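Local coordinates for CBS domain-containing protein (Listeria monocytogenes, PDB 6XNU) that binds the second messenger c-di-AMP, probably through its paired CBS motifs, and controls (p)ppGpp and c-di-AMP homeostasis in the bacterium, at residues 44-49 against 77-82; 63-66 against 70-73; 131-134 against 138-141. One frame throughout, in Å; residues are numbered along the deposited sequence.

Interaction 1 (44-49 against 77-82); sequences NNLEHA and AMITDA
Ile79 meets Leu46 and Ala49 across two helices, and these three buried side chains carry nearly all of the contact. Ile79 has the largest share, 77 Å² of its surface covered, followed by Leu46 with 61 Å² and Ala49 with 20 Å². The closest CA atoms across the segments, those of Leu46 and Ile79, are 6.5 Å apart, near enough for short branches to meet without long side chains bridging the gap.

Two branches of Ile79 do separate jobs. Its CG2 methyl, anti to the backbone N, lies between the root and one branch end of Leu46, 4.0 Å from both CB and CD1 of Leu46. The other branch, with CG1 anti to the carbonyl carbon (chi1 -70°), extends to CD1, which lies 3.8 Å from CB of Ala49 and also approaches the carbonyl O of Leu46 at 4.1 Å. The isoleucine therefore spans one turn of the facing helix, from Leu46 to Ala49. Leu46 and Ile79 run past each other in opposite directions, their side chains alongside; no hydrogen bond crosses the contact.

Leu46 is the first residue of its helix, and Asn45 before it is the N-cap: OD1 of Asn45 accepts from N of His48 at 2.8 Å, with an N-H...O angle of 166°. The first turn, which offers Leu46 to Ile79, is thus capped.

More apolar groups enclose the patch. Leu94 touches both Leu46 and Ile79, Val102 and Val99 of helix 99-102 reach Leu46 and Ala49 respectively, and Leu50 and Leu53 of helix 46-56 continue the surface along Ile79. The pairing joins helix 46-56, which precedes strand 60-64, to helix 76-82, which follows strand 70-75, consistent with the two helices of a CBS motif.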
ATOM      1  N   ASN A  44      -5.209 -19.397 -10.081  1.00 29.64           N
ATOM      2  CA  ASN A  44      -4.913 -19.500  -8.657  1.00 29.21           C
ATOM      3  C   ASN A  44      -6.158 -19.162  -7.849  1.00 28.69           C
ATOM      4  O   ASN A  44      -6.934 -18.284  -8.230  1.00 31.06           O
ATOM      5  CB  ASN A  44      -3.790 -18.530  -8.257  1.00 30.38           C
ATOM      6  CG  ASN A  44      -2.403 -19.020  -8.640  1.00 36.26           C
ATOM      7  OD1 ASN A  44      -1.439 -18.253  -8.600  1.00 33.38           O
ATOM      8  ND2 ASN A  44      -2.291 -20.295  -8.999  1.00 38.33           N
ATOM      9  N   ASN A  45      -6.353 -19.856  -6.730  1.00 29.47           N
ATOM     10  CA  ASN A  45      -7.473 -19.488  -5.880  1.00 30.05           C
ATOM     11  C   ASN A  45      -7.075 -18.337  -4.957  1.00 32.36           C
ATOM     12  O   ASN A  45      -5.911 -17.924  -4.895  1.00 30.27           O
ATOM     13  CB  ASN A  45      -7.999 -20.699  -5.092  1.00 33.18           C
ATOM     14  CG  ASN A  45      -7.012 -21.229  -4.069  1.00 35.86           C
ATOM     15  OD1 ASN A  45      -6.477 -20.492  -3.247  1.00 34.95           O
ATOM     16  ND2 ASN A  45      -6.804 -22.543  -4.089  1.00 45.14           N
ATOM     17  N   LEU A  46      -8.075 -17.795  -4.254  1.00 31.58           N
ATOM     18  CA  LEU A  46      -7.854 -16.604  -3.430  1.00 30.54           C
ATOM     19  C   LEU A  46      -7.113 -16.908  -2.136  1.00 31.33           C
ATOM     20  O   LEU A  46      -6.473 -16.013  -1.571  1.00 30.47           O
ATOM     21  CB  LEU A  46      -9.185 -15.923  -3.110  1.00 28.24           C
ATOM     22  CG  LEU A  46     -10.009 -15.442  -4.304  1.00 28.67           C
ATOM     23  CD1 LEU A  46     -11.130 -14.537  -3.827  1.00 31.34           C
ATOM     24  CD2 LEU A  46      -9.142 -14.733  -5.345  1.00 28.09           C
ATOM     25  N   GLU A  47      -7.198 -18.141  -1.633  1.00 32.08           N
ATOM     26  CA  GLU A  47      -6.386 -18.500  -0.477  1.00 31.21           C
ATOM     27  C   GLU A  47      -4.903 -18.455  -0.828  1.00 32.44           C
ATOM     28  O   GLU A  47      -4.094 -17.906  -0.069  1.00 35.77           O
ATOM     29  CB  GLU A  47      -6.793 -19.880   0.054  1.00 37.54           C
ATOM     30  CG  GLU A  47      -5.810 -20.466   1.071  1.00 42.11           C
ATOM     31  CD  GLU A  47      -6.474 -20.940   2.356  1.00 53.91           C
ATOM     32  OE1 GLU A  47      -7.682 -21.261   2.324  1.00 53.00           O
ATOM     33  OE2 GLU A  47      -5.781 -20.997   3.399  1.00 55.89           O
ATOM     34  N   HIS A  48      -4.535 -18.985  -1.999  1.00 32.37           N
ATOM     35  CA  HIS A  48      -3.147 -18.898  -2.440  1.00 34.31           C
ATOM     36  C   HIS A  48      -2.716 -17.444  -2.612  1.00 30.04           C
ATOM     37  O   HIS A  48      -1.631 -17.051  -2.166  1.00 32.03           O
ATOM     38  CB  HIS A  48      -2.959 -19.669  -3.747  1.00 34.46           C
ATOM     39  CG  HIS A  48      -1.551 -19.652  -4.254  1.00 37.31           C
ATOM     40  ND1 HIS A  48      -1.152 -18.881  -5.325  1.00 39.90           N
ATOM     41  CD2 HIS A  48      -0.440 -20.290  -3.816  1.00 42.11           C
ATOM     42  CE1 HIS A  48       0.139 -19.056  -5.536  1.00 38.71           C
ATOM     43  NE2 HIS A  48       0.595 -19.911  -4.637  1.00 43.94           N
ATOM     44  N   ALA A  49      -3.567 -16.625  -3.236  1.00 29.92           N
ATOM     45  CA  ALA A  49      -3.226 -15.217  -3.438  1.00 27.18           C
ATOM     46  C   ALA A  49      -3.014 -14.496  -2.112  1.00 29.68           C
ATOM     47  O   ALA A  49      -2.117 -13.651  -1.989  1.00 27.22           O
ATOM     48  CB  ALA A  49      -4.317 -14.524  -4.252  1.00 28.80           C
ATOM     49  N   ALA A  77      -7.684  -6.385  -0.061  1.00 24.22           N
ATOM     50  CA  ALA A  77      -9.004  -5.775   0.064  1.00 27.62           C
ATOM     51  C   ALA A  77      -9.951  -6.302  -1.005  1.00 24.77           C
ATOM     52  O   ALA A  77     -11.128  -6.548  -0.731  1.00 28.19           O
ATOM     53  CB  ALA A  77      -8.904  -4.254  -0.016  1.00 25.79           C
ATOM     54  N   MET A  78      -9.448  -6.506  -2.224  1.00 23.81           N
ATOM     55  CA  MET A  78     -10.290  -7.060  -3.280  1.00 26.46           C
ATOM     56  C   MET A  78     -10.736  -8.471  -2.937  1.00 26.95           C
ATOM     57  O   MET A  78     -11.889  -8.852  -3.180  1.00 29.61           O
ATOM     58  CB  MET A  78      -9.531  -7.074  -4.604  1.00 26.04           C
ATOM     59  CG  MET A  78      -9.128  -5.738  -5.139  1.00 27.22           C
ATOM     60  SD  MET A  78      -8.156  -5.998  -6.642  1.00 28.14           S
ATOM     61  CE  MET A  78      -7.161  -4.511  -6.655  1.00 30.10           C
ATOM     62  N   ILE A  79      -9.826  -9.261  -2.374  1.00 25.36           N
ATOM     63  CA  ILE A  79     -10.134 -10.641  -2.016  1.00 25.47           C
ATOM     64  C   ILE A  79     -11.156 -10.686  -0.886  1.00 29.14           C
ATOM     65  O   ILE A  79     -12.158 -11.410  -0.958  1.00 31.66           O
ATOM     66  CB  ILE A  79      -8.833 -11.373  -1.634  1.00 28.46           C
ATOM     67  CG1 ILE A  79      -7.960 -11.592  -2.873  1.00 30.43           C
ATOM     68  CG2 ILE A  79      -9.125 -12.652  -0.873  1.00 29.85           C
ATOM     69  CD1 ILE A  79      -6.544 -12.005  -2.542  1.00 31.31           C
ATOM     70  N   THR A  80     -10.923  -9.908   0.174  1.00 25.90           N
ATOM     71  CA  THR A  80     -11.795  -9.992   1.347  1.00 25.84           C
ATOM     72  C   THR A  80     -13.176  -9.418   1.051  1.00 28.53           C
ATOM     73  O   THR A  80     -14.185  -9.921   1.563  1.00 31.30           O
ATOM     74  CB  THR A  80     -11.156  -9.271   2.532  1.00 28.84           C
ATOM     75  OG1 THR A  80      -9.846  -9.805   2.754  1.00 31.31           O
ATOM     76  CG2 THR A  80     -11.991  -9.472   3.789  1.00 30.24           C
ATOM     77  N   ASP A  81     -13.242  -8.358   0.244  1.00 29.92           N
ATOM     78  CA  ASP A  81     -14.538  -7.821  -0.153  1.00 33.80           C
ATOM     79  C   ASP A  81     -15.379  -8.891  -0.841  1.00 37.53           C
ATOM     80  O   ASP A  81     -16.591  -8.987  -0.610  1.00 37.95           O
ATOM     81  CB  ASP A  81     -14.346  -6.613  -1.067  1.00 34.68           C
ATOM     82  CG  ASP A  81     -15.641  -6.147  -1.697  1.00 44.02           C
ATOM     83  OD1 ASP A  81     -16.335  -5.310  -1.087  1.00 48.01           O
ATOM     84  OD2 ASP A  81     -15.966  -6.623  -2.805  1.00 49.19           O
ATOM     85  N   ALA A  82     -14.738  -9.735  -1.656  1.00 34.29           N
ATOM     86  CA  ALA A  82     -15.462 -10.774  -2.378  1.00 37.71           C
ATOM     87  C   ALA A  82     -16.110 -11.796  -1.453  1.00 40.94           C
ATOM     88  O   ALA A  82     -17.081 -12.444  -1.863  1.00 40.95           O
ATOM     89  CB  ALA A  82     -14.522 -11.480  -3.356  1.00 36.67           C
TER

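Interaction 2 (63-66 against 70-73); sequences VLDF and LHGL
Val63 pairs with both His71 and Gly72 in a classic beta bulge of the antiparallel hairpin formed by strands 60-64 and 70-75. Its N donates to O of Gly72 at 2.7 Å, from above the carbonyl plane. Its O takes two donors: N of His71 at 2.9 Å, almost in line with the C=O bond, and N of Gly72 at 3.3 Å, on a lone pair in the carbonyl plane. These two donors on one oxygen mark the one-residue shift in register, the bond from Gly72 N being the longer and more bent.

Leu64 then faces Leu70 as a non-hydrogen-bonded pair. CD2 of Leu64 does the touching, 3.8 Å from CA of Leu70 and 4.0 Å from CD1 of Leu70, while Cys130 and Val132 of strand 128-132 pack on Leu70.

Asp65 leaves the strand with CG between its backbone N and carbonyl carbon (chi1 64°), which turns the carboxylate toward His71. OD1 accepts from N of Lys69 in the turn, while OD2 meets the ring across the hairpin. NE2 of His71 donates to OD2 of Asp65 at 2.7 Å; the oxygen lies close to the imidazole plane, but the nitrogen stands 43° out of the carboxylate plane.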
ATOM      1  N   VAL A  63      -1.254 -10.028 -11.631  1.00 24.10           N
ATOM      2  CA  VAL A  63      -1.779 -11.333 -12.004  1.00 23.55           C
ATOM      3  C   VAL A  63      -1.333 -11.599 -13.435  1.00 23.11           C
ATOM      4  O   VAL A  63      -1.620 -10.800 -14.331  1.00 24.04           O
ATOM      5  CB  VAL A  63      -3.309 -11.388 -11.884  1.00 26.48           C
ATOM      6  CG1 VAL A  63      -3.803 -12.768 -12.225  1.00 25.55           C
ATOM      7  CG2 VAL A  63      -3.758 -10.996 -10.484  1.00 27.52           C
ATOM      8  N   LEU A  64      -0.605 -12.695 -13.635  1.00 23.84           N
ATOM      9  CA  LEU A  64      -0.034 -13.064 -14.922  1.00 23.59           C
ATOM     10  C   LEU A  64      -0.701 -14.321 -15.458  1.00 26.20           C
ATOM     11  O   LEU A  64      -1.348 -15.067 -14.719  1.00 26.04           O
ATOM     12  CB  LEU A  64       1.473 -13.312 -14.801  1.00 25.10           C
ATOM     13  CG  LEU A  64       2.290 -12.208 -14.127  1.00 24.77           C
ATOM     14  CD1 LEU A  64       3.774 -12.569 -14.197  1.00 26.45           C
ATOM     15  CD2 LEU A  64       2.000 -10.871 -14.770  1.00 23.29           C
ATOM     16  N   ASP A  65      -0.521 -14.562 -16.755  1.00 25.84           N
ATOM     17  CA  ASP A  65      -0.906 -15.846 -17.318  1.00 26.81           C
ATOM     18  C   ASP A  65       0.326 -16.750 -17.430  1.00 27.34           C
ATOM     19  O   ASP A  65       1.415 -16.417 -16.967  1.00 28.41           O
ATOM     20  CB  ASP A  65      -1.642 -15.647 -18.653  1.00 28.45           C
ATOM     21  CG  ASP A  65      -0.782 -15.022 -19.741  1.00 29.08           C
ATOM     22  OD1 ASP A  65       0.469 -15.075 -19.679  1.00 29.03           O
ATOM     23  OD2 ASP A  65      -1.380 -14.478 -20.699  1.00 32.48           O
ATOM     24  N   PHE A  66       0.168 -17.919 -18.057  1.00 26.87           N
ATOM     25  CA  PHE A  66       1.290 -18.850 -18.128  1.00 25.25           C
ATOM     26  C   PHE A  66       2.393 -18.377 -19.076  1.00 25.97           C
ATOM     27  O   PHE A  66       3.495 -18.934 -19.043  1.00 25.61           O
ATOM     28  CB  PHE A  66       0.788 -20.238 -18.547  1.00 28.66           C
ATOM     29  CG  PHE A  66       0.473 -20.345 -20.016  1.00 38.46           C
ATOM     30  CD1 PHE A  66      -0.515 -19.552 -20.592  1.00 40.98           C
ATOM     31  CD2 PHE A  66       1.176 -21.229 -20.829  1.00 42.72           C
ATOM     32  CE1 PHE A  66      -0.805 -19.653 -21.947  1.00 46.05           C
ATOM     33  CE2 PHE A  66       0.897 -21.328 -22.182  1.00 43.07           C
ATOM     34  CZ  PHE A  66      -0.095 -20.540 -22.741  1.00 46.48           C
ATOM     35  N   LEU A  70       0.669  -9.717 -18.495  1.00 25.34           N
ATOM     36  CA  LEU A  70      -0.002  -9.041 -17.387  1.00 27.45           C
ATOM     37  C   LEU A  70      -1.499  -8.918 -17.658  1.00 26.80           C
ATOM     38  O   LEU A  70      -1.900  -8.281 -18.636  1.00 31.68           O
ATOM     39  CB  LEU A  70       0.613  -7.657 -17.183  1.00 24.64           C
ATOM     40  CG  LEU A  70      -0.040  -6.781 -16.109  1.00 26.71           C
ATOM     41  CD1 LEU A  70       0.164  -7.371 -14.720  1.00 25.94           C
ATOM     42  CD2 LEU A  70       0.544  -5.393 -16.182  1.00 27.34           C
ATOM     43  N   HIS A  71      -2.319  -9.479 -16.764  1.00 27.67           N
ATOM     44  CA  HIS A  71      -3.774  -9.471 -16.897  1.00 27.63           C
ATOM     45  C   HIS A  71      -4.493  -8.641 -15.848  1.00 28.83           C
ATOM     46  O   HIS A  71      -5.598  -8.166 -16.112  1.00 29.33           O
ATOM     47  CB  HIS A  71      -4.337 -10.899 -16.819  1.00 30.58           C
ATOM     48  CG  HIS A  71      -4.104 -11.709 -18.055  1.00 29.46           C
ATOM     49  ND1 HIS A  71      -5.124 -12.068 -18.910  1.00 38.43           N
ATOM     50  CD2 HIS A  71      -2.972 -12.238 -18.575  1.00 30.41           C
ATOM     51  CE1 HIS A  71      -4.628 -12.774 -19.912  1.00 35.70           C
ATOM     52  NE2 HIS A  71      -3.323 -12.890 -19.737  1.00 31.51           N
ATOM     53  N   GLY A  72      -3.915  -8.460 -14.667  1.00 27.15           N
ATOM     54  CA  GLY A  72      -4.668  -7.775 -13.634  1.00 27.90           C
ATOM     55  C   GLY A  72      -3.799  -7.474 -12.435  1.00 27.31           C
ATOM     56  O   GLY A  72      -2.613  -7.814 -12.391  1.00 25.39           O
ATOM     57  N   LEU A  73      -4.421  -6.809 -11.466  1.00 25.55           N
ATOM     58  CA  LEU A  73      -3.811  -6.451 -10.193  1.00 23.32           C
ATOM     59  C   LEU A  73      -4.747  -6.917  -9.097  1.00 26.31           C
ATOM     60  O   LEU A  73      -5.970  -6.826  -9.244  1.00 27.48           O
ATOM     61  CB  LEU A  73      -3.581  -4.942 -10.080  1.00 23.30           C
ATOM     62  CG  LEU A  73      -2.622  -4.291 -11.083  1.00 25.71           C
ATOM     63  CD1 LEU A  73      -2.695  -2.779 -10.976  1.00 31.05           C
ATOM     64  CD2 LEU A  73      -1.210  -4.793 -10.829  1.00 28.06           C
TER

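Interaction 3 (131-134 against 138-141); sequences VVDS and FEGI
Val131 and Val132 pair with Phe138, Glu139 and Gly140 in a buried antiparallel contact within the hairpin of strands 128-132 and 138-143, the two central strands of a four-stranded mixed sheet. The register is the evidence for its bulge: Val131 is matched with Gly140 as a hydrogen-bonded pair, yet the next residue, Val132, is matched with Phe138 as a non-hydrogen-bonded pair, so Glu139 is the extra residue.

Two straight backbone bonds bracket the irregularity. N of Val131 donates to O of Gly140 at 2.7 Å with an N-H...O angle of 171°, and N of Glu139 donates to O of Val131 at 2.8 Å. Gly140 completes the bulge with a phi of 155°, a conformation open to glycine because it has no CB to press on the preceding carbonyl O.

The side chain of Val131 lies over the bulge. Its CB is 3.6 Å from O of Gly140, and CG1, anti to the backbone N, meets CB of Glu139 at 4.0 Å, the two side chains crossing at about a right angle. CB of Glu139 in turn lies 3.4 Å from O of Val131. With CG anti to the carbonyl carbon (chi1 -61°), Glu139 places CG 3.8 Å from N of Asp133; the bend at chi2 then turns the carboxylate.

OE1 of Glu139 and OD2 of Asp133 are 4.4 Å apart; any repulsion is probably eased by His137, whose ND1 is hydrogen-bonded to OE1 of Glu139 and whose backbone N is hydrogen-bonded to OD1 of Asp133. Alongside Val132, Phe138 sets CD1 of its ring 3.7 Å from O of Val131, and Pro62 and Leu64 of strand 60-64 pack on it. A hairpin of consecutive antiparallel strands followed by a helix (145-161) is consistent with the beta-beta-alpha end of a CBS motif, here carrying a classic bulge.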
ATOM      1  N   VAL A 131       5.370  -2.207 -15.869  1.00 22.58           N
ATOM      2  CA  VAL A 131       6.086  -2.093 -17.143  1.00 23.27           C
ATOM      3  C   VAL A 131       5.881  -3.389 -17.917  1.00 24.10           C
ATOM      4  O   VAL A 131       6.031  -4.482 -17.359  1.00 23.43           O
ATOM      5  CB  VAL A 131       7.585  -1.823 -16.932  1.00 22.77           C
ATOM      6  CG1 VAL A 131       8.300  -1.657 -18.265  1.00 25.82           C
ATOM      7  CG2 VAL A 131       7.795  -0.578 -16.066  1.00 22.82           C
ATOM      8  N   VAL A 132       5.518  -3.271 -19.198  1.00 26.43           N
ATOM      9  CA  VAL A 132       5.294  -4.434 -20.053  1.00 23.81           C
ATOM     10  C   VAL A 132       5.952  -4.155 -21.390  1.00 28.59           C
ATOM     11  O   VAL A 132       6.218  -3.006 -21.745  1.00 29.74           O
ATOM     12  CB  VAL A 132       3.794  -4.769 -20.267  1.00 24.54           C
ATOM     13  CG1 VAL A 132       3.068  -4.990 -18.921  1.00 26.73           C
ATOM     14  CG2 VAL A 132       3.109  -3.688 -21.086  1.00 33.14           C
ATOM     15  N   ASP A 133       6.229  -5.217 -22.130  1.00 25.96           N
ATOM     16  CA  ASP A 133       6.757  -4.999 -23.471  1.00 30.72           C
ATOM     17  C   ASP A 133       5.580  -4.992 -24.454  1.00 33.62           C
ATOM     18  O   ASP A 133       4.412  -5.045 -24.057  1.00 29.35           O
ATOM     19  CB  ASP A 133       7.863  -6.017 -23.759  1.00 32.37           C
ATOM     20  CG  ASP A 133       7.340  -7.354 -24.165  1.00 33.53           C
ATOM     21  OD1 ASP A 133       6.130  -7.574 -24.025  1.00 34.49           O
ATOM     22  OD2 ASP A 133       8.141  -8.188 -24.643  1.00 39.97           O
ATOM     23  N   SER A 134       5.860  -4.926 -25.761  1.00 34.72           N
ATOM     24  CA  SER A 134       4.763  -4.711 -26.702  1.00 39.29           C
ATOM     25  C   SER A 134       3.766  -5.868 -26.741  1.00 39.21           C
ATOM     26  O   SER A 134       2.616  -5.653 -27.138  1.00 45.59           O
ATOM     27  CB  SER A 134       5.313  -4.439 -28.105  1.00 38.03           C
ATOM     28  OG  SER A 134       6.432  -5.260 -28.391  1.00 45.42           O
ATOM     29  N   PHE A 138       5.249  -9.135 -18.729  1.00 22.04           N
ATOM     30  CA  PHE A 138       5.497  -8.334 -17.529  1.00 22.74           C
ATOM     31  C   PHE A 138       6.992  -8.147 -17.302  1.00 22.77           C
ATOM     32  O   PHE A 138       7.748  -9.121 -17.216  1.00 23.40           O
ATOM     33  CB  PHE A 138       4.862  -9.015 -16.320  1.00 20.89           C
ATOM     34  CG  PHE A 138       5.097  -8.294 -15.023  1.00 22.38           C
ATOM     35  CD1 PHE A 138       4.745  -6.965 -14.879  1.00 22.16           C
ATOM     36  CD2 PHE A 138       5.656  -8.960 -13.950  1.00 22.61           C
ATOM     37  CE1 PHE A 138       4.964  -6.303 -13.671  1.00 24.57           C
ATOM     38  CE2 PHE A 138       5.866  -8.306 -12.731  1.00 22.90           C
ATOM     39  CZ  PHE A 138       5.517  -6.980 -12.605  1.00 24.72           C
ATOM     40  N   GLU A 139       7.421  -6.887 -17.165  1.00 22.09           N
ATOM     41  CA  GLU A 139       8.841  -6.573 -17.056  1.00 22.48           C
ATOM     42  C   GLU A 139       9.265  -6.083 -15.682  1.00 21.98           C
ATOM     43  O   GLU A 139      10.428  -6.252 -15.307  1.00 24.09           O
ATOM     44  CB  GLU A 139       9.219  -5.503 -18.086  1.00 22.03           C
ATOM     45  CG  GLU A 139       8.971  -5.958 -19.537  1.00 24.77           C
ATOM     46  CD  GLU A 139      10.014  -6.945 -20.000  1.00 30.20           C
ATOM     47  OE1 GLU A 139       9.638  -8.002 -20.556  1.00 26.84           O
ATOM     48  OE2 GLU A 139      11.218  -6.659 -19.808  1.00 34.75           O
ATOM     49  N   GLY A 140       8.358  -5.480 -14.923  1.00 21.81           N
ATOM     50  CA  GLY A 140       8.719  -4.867 -13.666  1.00 21.76           C
ATOM     51  C   GLY A 140       7.733  -3.766 -13.315  1.00 24.20           C
ATOM     52  O   GLY A 140       6.692  -3.617 -13.949  1.00 24.18           O
ATOM     53  N   ILE A 141       8.077  -3.012 -12.270  1.00 23.06           N
ATOM     54  CA  ILE A 141       7.230  -1.909 -11.833  1.00 22.67           C
ATOM     55  C   ILE A 141       8.087  -0.674 -11.608  1.00 23.49           C
ATOM     56  O   ILE A 141       9.286  -0.762 -11.316  1.00 23.59           O
ATOM     57  CB  ILE A 141       6.411  -2.241 -10.558  1.00 22.66           C
ATOM     58  CG1 ILE A 141       7.331  -2.479  -9.366  1.00 25.07           C
ATOM     59  CG2 ILE A 141       5.470  -3.447 -10.798  1.00 22.81           C
ATOM     60  CD1 ILE A 141       6.564  -2.650  -8.059  1.00 24.51           C
TER

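How the interactions relate
From the N terminus, interaction 1 opens first at 44-49 and closes at 77-82, and the loop it encloses contains interaction 2 entire: the chain leaves helix 46-56, forms the hairpin of 60-64 and 70-75, and enters helix 76-82. The two meet where SD of Met78 lies 3.5 Å from O of Leu73. Interaction 3 follows in series, closing the short turn between 131-134 and 138-141; none of the three cross. The hairpins of interactions 2 and 3 pack together through CD2 of Leu64 on CB of Phe138 and CD2 of Leu70 on CG1 of Val132, both at 3.7 Å. Interactions 1 and 3 lie on opposite sides of the chain's centre, their centres about 24 Å apart.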